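Local coordinates for protein putative aminopeptidase (Leishmania major, PDB 5NTH) that probably acts as a manganese-dependent M17 leucyl aminopeptidase, removing residues from the N-terminus of peptides, and binds the inhibitor actinonin, at residues Val47-Ala52 with Val99-Leu104; Glu54-Asn59 with Glu73-Val78; Ser119-Val124 with Val155-Pro160; Asp138-Ala143 with Asn182-Ser187. All coordinates share one frame; numbering follows the deposited sequence.

Contact 1: Val47-Ala52 with Val99-Leu104; sequences VLLVGA and VMVTAL
Strand residues Val47-Gly51 and Val99-Ala103 run parallel in exact step, their axes 4.7 Å apart and 12° from alignment. Met100 and Thr102 each bond through both backbone groups, N to the residue before the one opposite and O to the residue after it: Met100 N reaches Val47 O at 2.9 Å, and Leu49 N donates to Met100 O. Thr102 N then meets Leu49 O at 2.7 Å, before the ladder lengthens to 3.2 Å between Gly51 N and Thr102 O. The last rung differs, since Leu104 N approaches Gly51 O from above the carbonyl plane. On one face Leu48 and Met100 lie side by side, Leu48 CD1 being 3.8 Å from Met100 CG. With CG anti to the backbone N (chi1 164°) and the chain extended beyond it, Met100 brings CE to the same leucine methyl. Farther on, Val50 CG2 meets Leu104 CD2 at 3.5 Å, and Leu104 CD1 lies against the backbone N of Ala52. The other face carries Val47, Leu49, Val99 and Val101, with Leu75 of helix 69-77 over Leu49 and Val101. Thr102 OG1 bonds to Thr83 OG1 on the antiparallel strand 83-88. Buried backbone polarity is thus paired within the sheet, while both faces offer mainly hydrocarbon to the helices.

Contact 2: Glu54-Asn59 with Glu73-Val78; sequences EQLRDN and EALQRV
Leu56 and Leu75 meet through a methyl: CD2 of Leu75 lies 4.2 Å from Leu56 CB and 4.0 Å from the backbone O of Leu56. Both leucines place CG anti to the carbonyl carbon and have an extended second torsion. For Leu75 (chi1 -64°, chi2 163°) this matters, because its CB leaves the backbone to one side of the other helix and it is the outer branch that closes the distance. Leu56, whose CB already heads across the contact, sends CD1 on to Val78 CG1 at 4.5 Å, a loose touch. Arg57 works differently. Its chain is extended from CG to NE and carries the guanidinium past the leucines to the C-terminal end of helix 69-77. There Leu75 O lies at the edge of the group, in its plane, 3.6 Å from Arg57 NE. Val78 O is 3.2 Å from Arg57 NH2, but the angle is too poor for a hydrogen bond. On the far side of the same helix, Arg77 NE forms a salt bridge with Glu73 OE2 at 3.0 Å, using the anti lone pair of that oxygen, and Arg77 NH2 makes a weak hydrogen bond to Tyr96 O of the second subunit. The leucines pack onto Leu49 of strand 46-51. The chemistry is therefore divided: hydrocarbon faces the sheet, whereas a positive charge stands by carbonyls at a helix end, where the helix dipole would probably favour it.

Contact 3: Ser119-Val124 with Val155-Pro160; sequences SMSEAV and VARAAP
Ser121, Val124 and Ala158 bury the most surface here, and they join helix 117-127 to the turn that follows helix 148-156. The chains come nearest at Ser121 and Ala158, whose CA atoms are 5.1 Å apart. Such an approach relies on a small side chain: Ala158 points its CB toward the helix, where the methyl is 3.4 Å from the backbone O of Ser121. One helical turn on, Val124 CG1 touches the same methyl at 3.6 Å, and Ala158 CB thus meets a carbonyl oxygen and a valine branch in directions at about a right angle to each other. The second branch of Val124, CG2, is anti to the carbonyl carbon and faces CG2 of Val155 at 4.2 Å, the two side chains crossing nearly perpendicularly. Ser121 supplies the polar half. Arg157 NE donates to Ser121 OG at 2.8 Å in a fairly straight bond (161° at the hydrogen), with the oxygen close to the guanidinium plane. Arg157 reaches it by setting CG between its backbone N and carbonyl carbon, chi1 75°, and extending the chain, which carries CG and CD past the hydroxyl and puts NE in line to donate. Ser121 OG is also hydrogen-bonded to Ala154 O of helix 148-156, while Arg157 NH1 hydrogen-bonds to Gly453 O in the catalytic domain. A type I turn from Ala156 to Ala159 presents both Arg157 and Ala158. The serine hydroxyl is thus held twice, by Arg157 NE and by the carbonyl of Ala154, and the arginine probably links the N-terminal domain with the catalytic one beside a small apolar patch.

Contact 4: Asp138-Ala143 with Asn182-Ser187; sequences DVYVCA and NVVMSS
Four backbone hydrogen bonds tie Asp138-Cys142 to Asn182-Ser186 as parallel neighbours, their strand axes 4.7 Å apart and 20° from alignment. Val139 and Val141 each use both backbone groups: Val139 N meets Asn182 O at 2.8 Å and Val139 O receives Val184 N, after which Val141 N donates to Val184 O and Val141 O accepts Ser186 N at 2.9 Å. Aromatic contact dominates one face. Val184 lies alongside Tyr140 and sets its CB over the middle of the ring, 3.9 Å from the centroid and 8° from the normal, a CH-pi contact; Val184 CG1 approaches Tyr140 CE2 at 3.5 Å. Tyr140 CG lies anti to the carbonyl carbon (chi1 -89°), which lays the ring beside its neighbour. Phe66 adds an edge-to-face ring contact to this tyrosine. Apolar packing occupies the other face, where Val141 CG2 meets Val183 CG1 at 4.2 Å and Met185 also lies. Among polar side chains, Asp138 and Asn182 run side by side, and Asp138 OD2 is bonded to Ala44 N. Ser187 OG is held by Glu148. Helix 148-156 connects the two strands in a beta-alpha-beta unit and packs on the Val183 and Met185 face through Val151; strand 46-51 continues the sheet beyond Tyr140, and strand 32-34 adjoins 181-185.

All four contacts belong to the N-terminal part of the chain, around one mixed sheet. Contacts 1 and 4, centres about 10 Å apart, are neighbouring strand pairs in it, joined where Leu48 N and O face Asp138 O and Tyr140 N. Contact 2 packs on one face, its centre about 9 Å from that of contact 1, and falls within the sequence between that contact's strands. Contact 3 covers the other face, where Met120 CE touches Val141 CG1; contacts 2 and 3 stay about 10 Å apart at their nearest atoms. Along the chain contacts 3 and 4 interleave, whereas contact 1 closes before either opens. Helices on both faces make a three-layer alpha/beta domain, consistent with its macro-clan family, away from the two manganese ions of the active site.

Contact 1: Val47-Ala52 with Val99-Leu104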
loop_
_atom_site.group_PDB
_atom_site.type_symbol
_atom_site.label_atom_id
_atom_site.label_comp_id
_atom_site.label_asym_id
_atom_site.label_seq_id
_atom_site.Cartn_x
_atom_site.Cartn_y
_atom_site.Cartn_z
ATOM N N VAL A 47 1.463 28.119 41.983
ATOM C CA VAL A 47 2.866 27.922 42.256
ATOM C C VAL A 47 3.279 26.531 41.827
ATOM O O VAL A 47 2.613 25.567 42.142
ATOM C CB VAL A 47 3.190 28.091 43.748
ATOM C CG1 VAL A 47 4.681 27.982 43.976
ATOM C CG2 VAL A 47 2.748 29.436 44.245
ATOM N N LEU A 48 4.407 26.455 41.132
ATOM C CA LEU A 48 5.038 25.211 40.794
ATOM C C LEU A 48 6.445 25.159 41.398
ATOM O O LEU A 48 7.238 26.105 41.279
ATOM C CB LEU A 48 5.114 25.060 39.276
ATOM C CG LEU A 48 6.007 23.920 38.769
ATOM C CD1 LEU A 48 5.450 22.535 39.106
ATOM C CD2 LEU A 48 6.223 24.064 37.277
ATOM N N LEU A 49 6.750 24.021 41.999
ATOM C CA LEU A 49 8.036 23.778 42.571
ATOM C C LEU A 49 8.579 22.537 41.910
ATOM O O LEU A 49 7.925 21.486 41.914
ATOM C CB LEU A 49 7.908 23.562 44.071
ATOM C CG LEU A 49 9.205 23.164 44.776
ATOM C CD1 LEU A 49 10.335 24.156 44.514
ATOM C CD2 LEU A 49 8.897 23.029 46.254
ATOM N N VAL A 50 9.781 22.655 41.349
ATOM C CA VAL A 50 10.327 21.592 40.545
ATOM C C VAL A 50 11.812 21.542 40.736
ATOM O O VAL A 50 12.509 22.559 40.603
ATOM C CB VAL A 50 9.946 21.726 39.059
ATOM C CG1 VAL A 50 10.329 23.086 38.477
ATOM C CG2 VAL A 50 10.579 20.606 38.259
ATOM N N GLY A 51 12.288 20.342 41.049
ATOM C CA GLY A 51 13.703 20.123 41.211
ATOM C C GLY A 51 14.034 18.685 41.487
ATOM O O GLY A 51 13.158 17.865 41.742
ATOM N N ALA A 52 15.327 18.393 41.402
ATOM C CA ALA A 52 15.915 17.158 41.915
ATOM C C ALA A 52 15.341 16.831 43.279
ATOM O O ALA A 52 15.230 17.720 44.118
ATOM C CB ALA A 52 17.427 17.334 42.042
ATOM N N VAL A 99 -0.636 24.788 44.682
ATOM C CA VAL A 99 0.756 24.394 44.683
ATOM C C VAL A 99 0.949 23.017 44.054
ATOM O O VAL A 99 0.371 22.007 44.516
ATOM C CB VAL A 99 1.325 24.349 46.101
ATOM C CG1 VAL A 99 2.841 24.182 46.055
ATOM C CG2 VAL A 99 0.964 25.626 46.827
ATOM N N MET A 100 1.795 22.974 43.027
ATOM C CA MET A 100 2.150 21.723 42.392
ATOM C C MET A 100 3.650 21.511 42.606
ATOM O O MET A 100 4.453 22.434 42.514
ATOM C CB MET A 100 1.685 21.733 40.920
ATOM C CG MET A 100 2.321 20.667 40.027
ATOM S SD MET A 100 1.620 20.412 38.359
ATOM C CE MET A 100 3.028 19.672 37.494
ATOM N N VAL A 101 3.998 20.283 42.940
ATOM C CA VAL A 101 5.332 19.938 43.336
ATOM C C VAL A 101 5.801 18.764 42.496
ATOM O O VAL A 101 5.212 17.672 42.596
ATOM C CB VAL A 101 5.357 19.499 44.789
ATOM C CG1 VAL A 101 6.685 18.815 45.147
ATOM C CG2 VAL A 101 5.115 20.695 45.690
ATOM N N THR A 102 6.896 18.962 41.738
ATOM C CA THR A 102 7.372 17.958 40.794
ATOM C C THR A 102 8.853 17.671 40.949
ATOM O O THR A 102 9.699 18.541 40.785
ATOM C CB THR A 102 7.053 18.350 39.324
ATOM O OG1 THR A 102 5.640 18.535 39.166
ATOM C CG2 THR A 102 7.483 17.259 38.354
ATOM N N ALA A 103 9.151 16.407 41.215
ATOM C CA ALA A 103 10.511 15.923 41.246
ATOM C C ALA A 103 10.978 15.533 39.840
ATOM O O ALA A 103 10.277 14.818 39.100
ATOM C CB ALA A 103 10.608 14.734 42.164
ATOM N N LEU A 104 12.175 16.004 39.498
ATOM C CA LEU A 104 12.810 15.633 38.274
ATOM C C LEU A 104 13.244 14.193 38.414
ATOM O O LEU A 104 13.276 13.661 39.524
ATOM C CB LEU A 104 14.009 16.514 37.980
ATOM C CG LEU A 104 13.732 18.031 37.892
ATOM C CD1 LEU A 104 15.040 18.831 37.922
ATOM C CD2 LEU A 104 12.850 18.420 36.700
#

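Contact 2: Glu54-Asn59 with Glu73-Val78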
loop_
_atom_site.group_PDB
_atom_site.type_symbol
_atom_site.label_atom_id
_atom_site.label_comp_id
_atom_site.label_asym_id
_atom_site.label_seq_id
_atom_site.Cartn_x
_atom_site.Cartn_y
_atom_site.Cartn_z
ATOM N N GLU A 54 16.751 15.373 45.941
ATOM C CA GLU A 54 17.662 15.902 46.996
ATOM C C GLU A 54 17.330 17.367 47.320
ATOM O O GLU A 54 17.092 17.708 48.469
ATOM C CB GLU A 54 19.151 15.811 46.600
ATOM N N GLN A 55 17.279 18.207 46.284
ATOM C CA GLN A 55 17.188 19.657 46.465
ATOM C C GLN A 55 15.817 20.024 47.014
ATOM O O GLN A 55 15.708 20.919 47.856
ATOM C CB GLN A 55 17.505 20.414 45.167
ATOM N N LEU A 56 14.776 19.308 46.586
ATOM C CA LEU A 56 13.436 19.561 47.106
ATOM C C LEU A 56 13.292 19.278 48.588
ATOM O O LEU A 56 12.532 19.966 49.254
ATOM C CB LEU A 56 12.371 18.762 46.351
ATOM C CG LEU A 56 12.047 19.198 44.922
ATOM C CD1 LEU A 56 10.840 18.422 44.459
ATOM C CD2 LEU A 56 11.804 20.690 44.749
ATOM N N ARG A 57 13.999 18.270 49.092
ATOM C CA ARG A 57 13.864 17.843 50.503
ATOM C C ARG A 57 14.776 18.578 51.488
ATOM O O ARG A 57 14.676 18.388 52.717
ATOM C CB ARG A 57 14.075 16.340 50.618
ATOM C CG ARG A 57 12.789 15.619 50.341
ATOM C CD ARG A 57 13.003 14.141 50.148
ATOM N NE ARG A 57 11.693 13.510 50.040
ATOM C CZ ARG A 57 11.475 12.240 49.708
ATOM N NH1 ARG A 57 12.493 11.405 49.438
ATOM N NH2 ARG A 57 10.211 11.807 49.650
ATOM N N ASP A 58 15.654 19.407 50.928
ATOM C CA ASP A 58 16.514 20.299 51.688
ATOM C C ASP A 58 15.709 21.246 52.577
ATOM O O ASP A 58 14.595 21.650 52.221
ATOM C CB ASP A 58 17.376 21.123 50.729
ATOM C CG ASP A 58 18.629 21.659 51.375
ATOM O OD1 ASP A 58 18.690 21.806 52.615
ATOM O OD2 ASP A 58 19.573 21.939 50.618
ATOM N N ASN A 59 16.309 21.593 53.719
ATOM C CA ASN A 59 15.737 22.550 54.685
ATOM C C ASN A 59 15.842 24.000 54.230
ATOM O O ASN A 59 15.138 24.865 54.736
ATOM C CB ASN A 59 16.432 22.434 56.044
ATOM C CG ASN A 59 16.466 21.006 56.567
ATOM O OD1 ASN A 59 15.458 20.296 56.553
ATOM N ND2 ASN A 59 17.635 20.575 57.019
ATOM N N GLU A 73 3.844 18.464 53.398
ATOM C CA GLU A 73 3.333 17.121 53.222
ATOM C C GLU A 73 3.492 16.657 51.779
ATOM O O GLU A 73 3.815 15.487 51.506
ATOM C CB GLU A 73 1.867 17.071 53.620
ATOM C CG GLU A 73 1.244 15.694 53.504
ATOM C CD GLU A 73 1.885 14.624 54.395
ATOM O OE1 GLU A 73 2.543 14.951 55.441
ATOM O OE2 GLU A 73 1.687 13.426 54.026
ATOM N N ALA A 74 3.251 17.567 50.855
ATOM C CA ALA A 74 3.473 17.261 49.461
ATOM C C ALA A 74 4.940 16.841 49.211
ATOM O O ALA A 74 5.203 15.944 48.410
ATOM C CB ALA A 74 3.086 18.452 48.594
ATOM N N LEU A 75 5.880 17.465 49.935
ATOM C CA LEU A 75 7.275 17.140 49.792
ATOM C C LEU A 75 7.610 15.802 50.407
ATOM O O LEU A 75 8.539 15.158 49.919
ATOM C CB LEU A 75 8.144 18.242 50.339
ATOM C CG LEU A 75 8.002 19.562 49.568
ATOM C CD1 LEU A 75 8.552 20.750 50.351
ATOM C CD2 LEU A 75 8.697 19.475 48.222
ATOM N N GLN A 76 6.859 15.346 51.416
ATOM C CA GLN A 76 7.055 13.977 51.930
ATOM C C GLN A 76 6.601 12.927 50.926
ATOM O O GLN A 76 7.071 11.782 50.991
ATOM C CB GLN A 76 6.347 13.687 53.269
ATOM C CG GLN A 76 6.539 14.691 54.398
ATOM C CD GLN A 76 7.981 14.870 54.902
ATOM O OE1 GLN A 76 8.969 14.648 54.184
ATOM N NE2 GLN A 76 8.103 15.324 56.162
ATOM N N ARG A 77 5.689 13.301 50.024
ATOM C CA ARG A 77 5.002 12.317 49.172
ATOM C C ARG A 77 5.506 12.215 47.758
ATOM O O ARG A 77 5.331 11.181 47.115
ATOM C CB ARG A 77 3.525 12.659 49.087
ATOM C CG ARG A 77 2.779 12.380 50.361
ATOM C CD ARG A 77 1.303 12.572 50.148
ATOM N NE ARG A 77 0.621 12.344 51.404
ATOM C CZ ARG A 77 -0.659 12.036 51.532
ATOM N NH1 ARG A 77 -1.447 11.939 50.468
ATOM N NH2 ARG A 77 -1.148 11.815 52.748
ATOM N N VAL A 78 6.040 13.313 47.247
ATOM C CA VAL A 78 6.657 13.321 45.946
ATOM C C VAL A 78 7.799 12.292 45.983
ATOM O O VAL A 78 8.545 12.220 46.961
ATOM C CB VAL A 78 7.146 14.747 45.552
ATOM C CG1 VAL A 78 8.395 15.164 46.314
ATOM C CG2 VAL A 78 7.388 14.824 44.063
#

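Contact 3: Ser119-Val124 with Val155-Pro160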
loop_
_atom_site.group_PDB
_atom_site.type_symbol
_atom_site.label_atom_id
_atom_site.label_comp_id
_atom_site.label_asym_id
_atom_site.label_seq_id
_atom_site.Cartn_x
_atom_site.Cartn_y
_atom_site.Cartn_z
ATOM N N SER A 119 12.023 17.472 31.567
ATOM C CA SER A 119 11.085 17.278 32.648
ATOM C C SER A 119 10.551 18.611 33.178
ATOM O O SER A 119 9.393 18.720 33.554
ATOM C CB SER A 119 11.762 16.472 33.739
ATOM O OG SER A 119 12.104 15.198 33.220
ATOM N N MET A 120 11.400 19.627 33.169
ATOM C CA MET A 120 11.003 20.976 33.576
ATOM C C MET A 120 9.895 21.478 32.683
ATOM O O MET A 120 8.911 21.996 33.161
ATOM C CB MET A 120 12.170 21.961 33.486
ATOM C CG MET A 120 13.240 21.783 34.541
ATOM S SD MET A 120 14.488 23.112 34.546
ATOM C CE MET A 120 15.417 22.576 35.990
ATOM N N SER A 121 10.089 21.320 31.383
ATOM C CA SER A 121 9.064 21.651 30.402
ATOM C C SER A 121 7.761 20.844 30.584
ATOM O O SER A 121 6.672 21.421 30.535
ATOM C CB SER A 121 9.637 21.518 28.990
ATOM O OG SER A 121 10.315 22.720 28.650
ATOM N N GLU A 122 7.862 19.537 30.802
ATOM C CA GLU A 122 6.667 18.728 31.043
ATOM C C GLU A 122 5.963 19.198 32.299
ATOM O O GLU A 122 4.746 19.224 32.344
ATOM C CB GLU A 122 6.972 17.230 31.162
ATOM C CG GLU A 122 7.308 16.539 29.835
ATOM C CD GLU A 122 7.715 15.058 29.972
ATOM O OE1 GLU A 122 7.646 14.490 31.096
ATOM O OE2 GLU A 122 8.100 14.457 28.940
ATOM N N ALA A 123 6.724 19.575 33.316
ATOM C CA ALA A 123 6.142 19.937 34.587
ATOM C C ALA A 123 5.499 21.321 34.537
ATOM O O ALA A 123 4.386 21.522 35.078
ATOM C CB ALA A 123 7.192 19.889 35.658
ATOM N N VAL A 124 6.183 22.274 33.899
ATOM C CA VAL A 124 5.604 23.590 33.644
ATOM C C VAL A 124 4.271 23.459 32.899
ATOM O O VAL A 124 3.252 23.927 33.378
ATOM C CB VAL A 124 6.576 24.511 32.884
ATOM C CG1 VAL A 124 5.878 25.748 32.333
ATOM C CG2 VAL A 124 7.697 24.948 33.815
ATOM N N VAL A 155 11.191 26.735 30.283
ATOM C CA VAL A 155 9.988 27.350 30.753
ATOM C C VAL A 155 9.291 28.076 29.658
ATOM O O VAL A 155 8.093 27.923 29.503
ATOM C CB VAL A 155 10.284 28.342 31.879
ATOM C CG1 VAL A 155 9.024 29.103 32.272
ATOM C CG2 VAL A 155 10.836 27.598 33.090
ATOM N N ALA A 156 10.026 28.899 28.930
ATOM C CA ALA A 156 9.476 29.686 27.806
ATOM C C ALA A 156 8.697 28.831 26.830
ATOM O O ALA A 156 7.594 29.178 26.413
ATOM C CB ALA A 156 10.591 30.380 27.049
ATOM N N ARG A 157 9.281 27.682 26.505
ATOM C CA ARG A 157 8.759 26.824 25.459
ATOM C C ARG A 157 7.604 26.011 25.977
ATOM O O ARG A 157 6.942 25.364 25.166
ATOM C CB ARG A 157 9.845 25.881 24.907
ATOM C CG ARG A 157 10.184 24.727 25.834
ATOM C CD ARG A 157 11.229 23.805 25.235
ATOM N NE ARG A 157 11.625 22.775 26.199
ATOM C CZ ARG A 157 12.723 22.015 26.138
ATOM N NH1 ARG A 157 13.573 22.143 25.124
ATOM N NH2 ARG A 157 12.975 21.108 27.099
ATOM N N ALA A 158 7.397 26.000 27.301
ATOM C CA ALA A 158 6.358 25.185 27.933
ATOM C C ALA A 158 5.098 25.978 28.291
ATOM O O ALA A 158 4.139 25.429 28.820
ATOM C CB ALA A 158 6.911 24.462 29.145
ATOM N N ALA A 159 5.089 27.255 27.954
ATOM C CA ALA A 159 3.953 28.094 28.238
ATOM C C ALA A 159 2.885 27.792 27.239
ATOM O O ALA A 159 3.186 27.348 26.146
ATOM C CB ALA A 159 4.344 29.559 28.123
ATOM N N PRO A 160 1.634 28.091 27.583
ATOM C CA PRO A 160 0.586 27.998 26.554
ATOM C C PRO A 160 0.930 28.858 25.341
ATOM O O PRO A 160 1.393 29.986 25.503
ATOM C CB PRO A 160 -0.703 28.506 27.262
ATOM C CG PRO A 160 -0.342 28.744 28.697
ATOM C CD PRO A 160 1.170 28.762 28.816
#

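Contact 4: Asp138-Ala143 with Asn182-Ser187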
loop_
_atom_site.group_PDB
_atom_site.type_symbol
_atom_site.label_atom_id
_atom_site.label_comp_id
_atom_site.label_asym_id
_atom_site.label_seq_id
_atom_site.Cartn_x
_atom_site.Cartn_y
_atom_site.Cartn_z
ATOM N N ASP A 138 3.833 31.111 39.401
ATOM C CA ASP A 138 5.168 31.176 39.950
ATOM C C ASP A 138 5.834 29.824 39.715
ATOM O O ASP A 138 5.248 28.771 39.987
ATOM C CB ASP A 138 5.146 31.503 41.450
ATOM C CG ASP A 138 4.959 32.991 41.740
ATOM O OD1 ASP A 138 5.194 33.855 40.889
ATOM O OD2 ASP A 138 4.577 33.321 42.864
ATOM N N VAL A 139 7.056 29.870 39.179
ATOM C CA VAL A 139 7.800 28.668 38.868
ATOM C C VAL A 139 9.082 28.671 39.687
ATOM O O VAL A 139 9.999 29.467 39.428
ATOM C CB VAL A 139 8.136 28.589 37.384
ATOM C CG1 VAL A 139 8.913 27.323 37.087
ATOM C CG2 VAL A 139 6.863 28.619 36.575
ATOM N N TYR A 140 9.122 27.782 40.676
ATOM C CA TYR A 140 10.222 27.724 41.587
ATOM C C TYR A 140 11.048 26.577 41.121
ATOM O O TYR A 140 10.613 25.443 41.206
ATOM C CB TYR A 140 9.769 27.533 43.043
ATOM C CG TYR A 140 9.490 28.836 43.780
ATOM C CD1 TYR A 140 8.292 29.541 43.561
ATOM C CD2 TYR A 140 10.415 29.379 44.698
ATOM C CE1 TYR A 140 8.010 30.731 44.249
ATOM C CE2 TYR A 140 10.146 30.577 45.379
ATOM C CZ TYR A 140 8.938 31.250 45.155
ATOM O OH TYR A 140 8.621 32.435 45.790
ATOM N N VAL A 141 12.248 26.887 40.639
ATOM C CA VAL A 141 13.166 25.887 40.121
ATOM C C VAL A 141 14.419 25.731 40.954
ATOM O O VAL A 141 15.153 26.673 41.162
ATOM C CB VAL A 141 13.643 26.251 38.725
ATOM C CG1 VAL A 141 14.349 25.050 38.096
ATOM C CG2 VAL A 141 12.480 26.710 37.873
ATOM N N CYS A 142 14.651 24.506 41.395
ATOM C CA CYS A 142 15.866 24.135 42.105
ATOM C C CYS A 142 16.927 23.579 41.146
ATOM O O CYS A 142 17.062 22.357 40.964
ATOM C CB CYS A 142 15.530 23.135 43.192
ATOM S SG CYS A 142 14.467 23.937 44.397
ATOM N N ALA A 143 17.673 24.506 40.552
ATOM C CA ALA A 143 18.714 24.173 39.600
ATOM C C ALA A 143 19.953 24.991 39.870
ATOM O O ALA A 143 19.854 26.208 40.093
ATOM C CB ALA A 143 18.243 24.406 38.174
ATOM N N ASN A 182 6.312 33.485 36.169
ATOM C CA ASN A 182 7.305 34.210 36.960
ATOM C C ASN A 182 8.348 33.206 37.496
ATOM O O ASN A 182 8.048 32.390 38.378
ATOM C CB ASN A 182 6.595 34.945 38.089
ATOM C CG ASN A 182 7.554 35.725 38.986
ATOM O OD1 ASN A 182 7.709 35.402 40.176
ATOM N ND2 ASN A 182 8.232 36.739 38.407
ATOM N N VAL A 183 9.557 33.243 36.938
ATOM C CA VAL A 183 10.562 32.244 37.287
ATOM C C VAL A 183 11.384 32.728 38.466
ATOM O O VAL A 183 11.908 33.858 38.483
ATOM C CB VAL A 183 11.515 31.873 36.122
ATOM C CG1 VAL A 183 12.336 30.644 36.477
ATOM C CG2 VAL A 183 10.738 31.554 34.849
ATOM N N VAL A 184 11.496 31.828 39.431
ATOM C CA VAL A 184 12.270 32.042 40.636
ATOM C C VAL A 184 13.253 30.901 40.734
ATOM O O VAL A 184 12.909 29.809 41.171
ATOM C CB VAL A 184 11.372 32.051 41.897
ATOM C CG1 VAL A 184 12.191 32.326 43.145
ATOM C CG2 VAL A 184 10.281 33.096 41.771
ATOM N N MET A 185 14.478 31.138 40.314
ATOM C CA MET A 185 15.477 30.095 40.453
ATOM C C MET A 185 16.161 30.145 41.830
ATOM O O MET A 185 16.374 31.231 42.395
ATOM C CB MET A 185 16.512 30.248 39.364
ATOM C CG MET A 185 15.962 29.963 37.980
ATOM S SD MET A 185 17.199 30.278 36.705
ATOM C CE MET A 185 17.093 32.085 36.651
ATOM N N SER A 186 16.549 28.976 42.344
ATOM C CA SER A 186 17.318 28.932 43.595
ATOM C C SER A 186 18.709 29.640 43.454
ATOM O O SER A 186 19.106 30.398 44.340
ATOM C CB SER A 186 17.411 27.501 44.171
ATOM O OG SER A 186 17.973 26.595 43.244
ATOM N N SER A 187 19.388 29.443 42.329
ATOM C CA SER A 187 20.637 30.163 42.030
ATOM C C SER A 187 20.343 31.625 41.727
ATOM O O SER A 187 19.302 31.924 41.128
ATOM C CB SER A 187 21.364 29.590 40.791
ATOM O OG SER A 187 21.211 30.462 39.648
#